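Local coordinates for BAG family molecular chaperone regulator 3 (PDB 4HWF), which acts, through its BAG domain, as a co-chaperone that binds the ATPase domain of HSP70/HSC70 chaperones and probably regulates programmed cell death and stress responses in Arabidopsis, at residues Asp59-Val62 with Lys63-Arg66; Lys75-Glu78 with Ala79-Leu83. All coordinates share one frame; numbering follows the deposited sequence.

Interaction 1: residues Asp59-Val62 with Lys63-Arg66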
ATOM      1  N   ASP A  59     -14.256  11.396   5.508  1.00 23.24           N
ATOM      2  CA  ASP A  59     -15.371  12.072   4.850  1.00 28.38           C
ATOM      3  C   ASP A  59     -14.853  13.276   4.032  1.00 26.55           C
ATOM      4  O   ASP A  59     -15.444  14.363   4.045  1.00 26.56           O
ATOM      5  CB  ASP A  59     -16.430  12.509   5.871  1.00 27.56           C
ATOM      6  CG  ASP A  59     -17.780  12.810   5.234  1.00 34.47           C
ATOM      7  OD1 ASP A  59     -18.091  12.242   4.161  1.00 37.56           O
ATOM      8  OD2 ASP A  59     -18.543  13.607   5.824  1.00 40.55           O
ATOM      9  N   GLY A  60     -13.718  13.071   3.362  1.00 24.43           N
ATOM     10  CA  GLY A  60     -13.182  14.039   2.416  1.00 23.36           C
ATOM     11  C   GLY A  60     -12.362  15.180   2.994  1.00 25.78           C
ATOM     12  O   GLY A  60     -11.918  16.060   2.253  1.00 21.66           O
ATOM     13  N   ASP A  61     -12.154  15.176   4.309  1.00 24.12           N
ATOM     14  CA  ASP A  61     -11.383  16.235   4.960  1.00 25.17           C
ATOM     15  C   ASP A  61      -9.900  16.025   4.682  1.00 24.48           C
ATOM     16  O   ASP A  61      -9.291  15.086   5.215  1.00 22.03           O
ATOM     17  CB  ASP A  61     -11.673  16.238   6.468  1.00 24.35           C
ATOM     18  CG  ASP A  61     -10.942  17.353   7.218  1.00 28.42           C
ATOM     19  OD1 ASP A  61      -9.764  17.636   6.927  1.00 26.80           O
ATOM     20  OD2 ASP A  61     -11.552  17.941   8.127  1.00 33.67           O
ATOM     21  N   VAL A  62      -9.312  16.886   3.849  1.00 20.84           N
ATOM     22  CA  VAL A  62      -7.965  16.633   3.343  1.00 19.56           C
ATOM     23  C   VAL A  62      -6.909  16.778   4.441  1.00 22.23           C
ATOM     24  O   VAL A  62      -5.857  16.140   4.384  1.00 20.61           O
ATOM     25  CB  VAL A  62      -7.616  17.510   2.099  1.00 22.84           C
ATOM     26  CG1 VAL A  62      -8.591  17.212   0.957  1.00 17.80           C
ATOM     27  CG2 VAL A  62      -7.647  18.977   2.462  1.00 21.30           C
ATOM     28  N   LYS A  63      -7.199  17.595   5.445  1.00 20.61           N
ATOM     29  CA  LYS A  63      -6.295  17.714   6.579  1.00 24.72           C
ATOM     30  C   LYS A  63      -6.233  16.412   7.378  1.00 24.98           C
ATOM     31  O   LYS A  63      -5.144  15.976   7.722  1.00 24.62           O
ATOM     32  CB  LYS A  63      -6.660  18.893   7.480  1.00 27.89           C
ATOM     33  CG  LYS A  63      -6.297  20.250   6.884  1.00 32.31           C
ATOM     34  CD  LYS A  63      -6.729  21.382   7.811  1.00 39.64           C
ATOM     35  CE  LYS A  63      -6.461  22.752   7.195  1.00 42.53           C
ATOM     36  NZ  LYS A  63      -6.984  23.864   8.060  1.00 47.73           N
ATOM     37  N   LEU A  64      -7.387  15.805   7.668  1.00 21.60           N
ATOM     38  CA  LEU A  64      -7.406  14.506   8.353  1.00 24.02           C
ATOM     39  C   LEU A  64      -6.694  13.448   7.509  1.00 24.61           C
ATOM     40  O   LEU A  64      -5.938  12.639   8.041  1.00 24.37           O
ATOM     41  CB  LEU A  64      -8.836  14.041   8.676  1.00 22.56           C
ATOM     42  CG  LEU A  64      -9.661  14.902   9.632  1.00 29.00           C
ATOM     43  CD1 LEU A  64     -11.050  14.314   9.828  1.00 31.23           C
ATOM     44  CD2 LEU A  64      -8.942  15.062  10.970  1.00 32.77           C
ATOM     45  N   MET A  65      -6.934  13.461   6.194  1.00 20.93           N
ATOM     46  CA  MET A  65      -6.315  12.491   5.284  1.00 21.51           C
ATOM     47  C   MET A  65      -4.788  12.547   5.314  1.00 24.11           C
ATOM     48  O   MET A  65      -4.118  11.525   5.475  1.00 22.95           O
ATOM     49  CB  MET A  65      -6.852  12.633   3.845  1.00 21.10           C
ATOM     50  CG  MET A  65      -8.359  12.427   3.726  1.00 18.19           C
ATOM     51  SD  MET A  65      -9.083  12.841   2.079  1.00  4.68           S
ATOM     52  CE  MET A  65      -8.211  11.653   1.054  1.00 18.57           C
ATOM     53  N   ARG A  66      -4.229  13.739   5.178  1.00 24.04           N
ATOM     54  CA  ARG A  66      -2.788  13.877   5.238  1.00 23.84           C
ATOM     55  C   ARG A  66      -2.255  13.418   6.592  1.00 27.26           C
ATOM     56  O   ARG A  66      -1.220  12.763   6.670  1.00 26.37           O
ATOM     57  CB  ARG A  66      -2.363  15.318   4.987  1.00 28.40           C
ATOM     58  CG  ARG A  66      -0.862  15.501   5.123  1.00 34.31           C
ATOM     59  CD  ARG A  66      -0.373  16.744   4.401  1.00 44.30           C
ATOM     60  NE  ARG A  66       1.082  16.744   4.280  1.00 48.69           N
ATOM     61  CZ  ARG A  66       1.770  17.608   3.537  1.00 50.76           C
ATOM     62  NH1 ARG A  66       1.133  18.550   2.843  1.00 47.44           N
ATOM     63  NH2 ARG A  66       3.097  17.528   3.488  1.00 53.11           N
TER

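Interaction 2: residues Lys75-Glu78 with Ala79-Leu83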
ATOM      1  N   LYS A  75       5.471   3.865  11.727  1.00 44.00           N
ATOM      2  CA  LYS A  75       5.819   2.491  12.081  1.00 48.75           C
ATOM      3  C   LYS A  75       6.919   1.887  11.196  1.00 45.77           C
ATOM      4  O   LYS A  75       7.841   1.244  11.702  1.00 43.99           O
ATOM      5  CB  LYS A  75       4.562   1.611  12.021  1.00 49.47           C
ATOM      6  CG  LYS A  75       4.846   0.133  12.050  1.00 51.07           C
ATOM      7  CD  LYS A  75       3.648  -0.689  11.602  1.00 55.32           C
ATOM      8  CE  LYS A  75       2.575  -0.749  12.672  1.00 60.04           C
ATOM      9  NZ  LYS A  75       1.637  -1.879  12.427  1.00 65.67           N
ATOM     10  N   TYR A  76       6.817   2.089   9.880  1.00 50.00           N
ATOM     11  CA  TYR A  76       7.776   1.521   8.926  1.00 47.94           C
ATOM     12  C   TYR A  76       9.050   2.332   8.825  1.00 44.79           C
ATOM     13  O   TYR A  76      10.147   1.776   8.737  1.00 43.68           O
ATOM     14  CB  TYR A  76       7.156   1.382   7.529  1.00 48.31           C
ATOM     15  CG  TYR A  76       5.914   0.547   7.542  1.00 52.79           C
ATOM     16  CD1 TYR A  76       5.970  -0.816   7.286  1.00 51.01           C
ATOM     17  CD2 TYR A  76       4.682   1.115   7.848  1.00 52.53           C
ATOM     18  CE1 TYR A  76       4.831  -1.591   7.314  1.00 53.62           C
ATOM     19  CE2 TYR A  76       3.533   0.343   7.886  1.00 57.59           C
ATOM     20  CZ  TYR A  76       3.616  -1.009   7.616  1.00 57.92           C
ATOM     21  OH  TYR A  76       2.473  -1.779   7.648  1.00 61.68           O
ATOM     22  N   VAL A  77       8.915   3.648   8.818  1.00 31.93           N
ATOM     23  CA  VAL A  77      10.092   4.498   8.786  1.00 33.50           C
ATOM     24  C   VAL A  77      10.961   4.247  10.038  1.00 33.54           C
ATOM     25  O   VAL A  77      12.185   4.277   9.971  1.00 31.65           O
ATOM     26  CB  VAL A  77       9.709   5.987   8.698  1.00 35.72           C
ATOM     27  CG1 VAL A  77      10.930   6.865   8.882  1.00 35.75           C
ATOM     28  CG2 VAL A  77       9.024   6.284   7.356  1.00 36.61           C
ATOM     29  N   GLU A  78      10.320   3.999  11.173  1.00 29.49           N
ATOM     30  CA  GLU A  78      11.063   3.776  12.416  1.00 33.77           C
ATOM     31  C   GLU A  78      11.815   2.439  12.395  1.00 29.79           C
ATOM     32  O   GLU A  78      12.970   2.371  12.790  1.00 30.77           O
ATOM     33  CB  GLU A  78      10.138   3.884  13.633  1.00 33.68           C
ATOM     34  CG  GLU A  78       9.822   5.337  13.998  1.00 39.29           C
ATOM     35  CD  GLU A  78       8.706   5.494  15.025  1.00 39.78           C
ATOM     36  OE1 GLU A  78       8.243   4.484  15.600  1.00 40.04           O
ATOM     37  OE2 GLU A  78       8.290   6.650  15.252  1.00 42.31           O
ATOM     38  N   ALA A  79      11.166   1.388  11.906  1.00 30.79           N
ATOM     39  CA  ALA A  79      11.834   0.095  11.781  1.00 29.98           C
ATOM     40  C   ALA A  79      13.001   0.157  10.810  1.00 29.98           C
ATOM     41  O   ALA A  79      14.031  -0.472  11.041  1.00 27.37           O
ATOM     42  CB  ALA A  79      10.852  -1.000  11.375  1.00 30.10           C
ATOM     43  N   LEU A  80      12.844   0.915   9.725  1.00 27.50           N
ATOM     44  CA  LEU A  80      13.904   1.077   8.732  1.00 28.35           C
ATOM     45  C   LEU A  80      15.055   1.922   9.261  1.00 29.03           C
ATOM     46  O   LEU A  80      16.211   1.698   8.908  1.00 29.41           O
ATOM     47  CB  LEU A  80      13.363   1.686   7.432  1.00 32.18           C
ATOM     48  CG  LEU A  80      12.482   0.802   6.541  1.00 32.45           C
ATOM     49  CD1 LEU A  80      11.786   1.640   5.460  1.00 31.60           C
ATOM     50  CD2 LEU A  80      13.303  -0.310   5.897  1.00 31.83           C
ATOM     51  N   ASP A  81      14.738   2.901  10.100  1.00 31.81           N
ATOM     52  CA  ASP A  81      15.769   3.680  10.786  1.00 34.49           C
ATOM     53  C   ASP A  81      16.590   2.798  11.749  1.00 27.83           C
ATOM     54  O   ASP A  81      17.810   2.856  11.775  1.00 28.16           O
ATOM     55  CB  ASP A  81      15.136   4.833  11.569  1.00 34.78           C
ATOM     56  CG  ASP A  81      14.748   6.015  10.682  1.00 42.21           C
ATOM     57  OD1 ASP A  81      15.248   6.106   9.538  1.00 44.97           O
ATOM     58  OD2 ASP A  81      13.949   6.863  11.145  1.00 43.36           O
ATOM     59  N   LEU A  82      15.900   1.997  12.546  1.00 29.92           N
ATOM     60  CA  LEU A  82      16.584   1.090  13.459  1.00 30.84           C
ATOM     61  C   LEU A  82      17.540   0.166  12.682  1.00 31.99           C
ATOM     62  O   LEU A  82      18.696  -0.018  13.073  1.00 29.09           O
ATOM     63  CB  LEU A  82      15.567   0.302  14.275  1.00 30.74           C
ATOM     64  CG  LEU A  82      16.149  -0.567  15.393  1.00 31.20           C
ATOM     65  CD1 LEU A  82      15.174  -0.661  16.554  1.00 32.27           C
ATOM     66  CD2 LEU A  82      16.507  -1.949  14.856  1.00 31.52           C
ATOM     67  N   LEU A  83      17.067  -0.365  11.553  1.00 29.18           N
ATOM     68  CA  LEU A  83      17.886  -1.222  10.694  1.00 29.15           C
ATOM     69  C   LEU A  83      19.127  -0.543  10.151  1.00 30.55           C
ATOM     70  O   LEU A  83      20.194  -1.149  10.088  1.00 31.10           O
ATOM     71  CB  LEU A  83      17.066  -1.807   9.542  1.00 31.95           C
ATOM     72  CG  LEU A  83      16.240  -3.014   9.966  1.00 35.85           C
ATOM     73  CD1 LEU A  83      15.297  -3.439   8.857  1.00 34.88           C
ATOM     74  CD2 LEU A  83      17.175  -4.167  10.359  1.00 35.19           C
TER

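Interaction 1: residues Asp59-Val62 with Lys63-Arg66
Asp-61 meets Leu-64 and Lys-63 where the last helix of the BAG domain begins, a worked example of how a side chain can stand in for the missing preceding turn of a helix. Asp-61 is the N-cap. Its OD1 accepts the backbone N-H of Leu-64 at 3.1 Å from Leu-64 N, with an N-H...O angle of 165°; the donor comes in from above the carboxylate plane, not within it. The carboxylate reaches this point because CG stands opposite the backbone N of Asp-61 (chi1 -178°), which puts it on the side of the carbonyl carbon, facing the first N-H groups of the helix. Lys-63 N also lies 3.0 Å from Asp-61 OD1. A negative group here would probably be favoured by the positive end of the helix dipole.

Main-chain bonds take over from the cap. Met-65 N donates to Asp-61 O at 3.0 Å, and Arg-66 N donates to Val-62 O, also at 3.0 Å, so the i to i+4 ladder starts at the capping residue itself.

Van der Waals contact runs beside the cap. The aliphatic Leu-64 slants across the carbon skeleton of Asp-61, with Leu-64 CG 3.7 Å from Asp-61 CG and its CD1 branch against Asp-61 CB. Met-65 starts against the same turn, its CG 3.2 Å from Asp-61 O and its SD 4.1 Å from Gly-60 C; bent at chi3, it then leaves the loop toward helix 36-57. Lys-63, extended beyond CG, carries its amine away from the cap.

Helix 36-57 ends in a Schellman motif, with Asp-59 at positive phi, and Gly-60, also at positive phi, continues the turn. Met-65 packs on Leu-51 and Ala-55 of helix 36-57 and, like Leu-64, on Ala-58, joining the start of helix 62-86 to the end of its neighbour.

Interaction 2: residues Lys75-Glu78 with Ala79-Leu83
Successive turns of one helix meet here: residues 75-78 and 79-83 lie one after the other in the C-terminal half of helix 62-86, and the contact is local and at the surface. Backbone hydrogen bonds of the i to i+4 kind supply its framework. Leu-80 N donates to Tyr-76 O at 3.0 Å, Asp-81 N to Val-77 O at 2.9 Å and Leu-82 N to Glu-78 O at 3.0 Å, while the bond from Ala-79 N to Lys-75 O is weak at 3.3 Å.

Side chains pack against these carbonyls. Leu-80 lays its CG 3.4 Å from Tyr-76 O, and its CD1 branch approaches the same oxygen. Asp-81 does something similar one residue on: with CG placed opposite its own carbonyl carbon (chi1 -78°), the carboxylate turns back along the helix, and Asp-81 CG comes to 3.2 Å from Val-77 O. There it runs alongside Val-77, both pointing the same way, with Asp-81 OD2 3.8 Å from Val-77 CG1. Asp-81 OD2 and Val-77 O, both acceptors, are close without being bonded, which leaves their contact one of van der Waals and electrostatic kind.

Such i to i+4 pairing is the signature of a regular alpha-helix, here the third helix of the BAG three-helix bundle.

Overall arrangement
Following the chain from the N terminus, helix 3-29 leads to helix 36-57, and both contacts come after these two. Interaction 1 is met first, closing the short connection between helix 36-57 and helix 62-86 and fixing where the third helix starts. The chain then runs along that helix to interaction 2, which closes no loop and stays within the helix near its C-terminal end. The two therefore follow in series, neither nested nor crossed. The centres of interaction 1 and interaction 2 lie about 25 Å apart, and the two do not touch. Interaction 1 sits at the joint between helix 36-57 and helix 62-86, where Met-65 links them, whereas interaction 2 belongs to helix 62-86 alone.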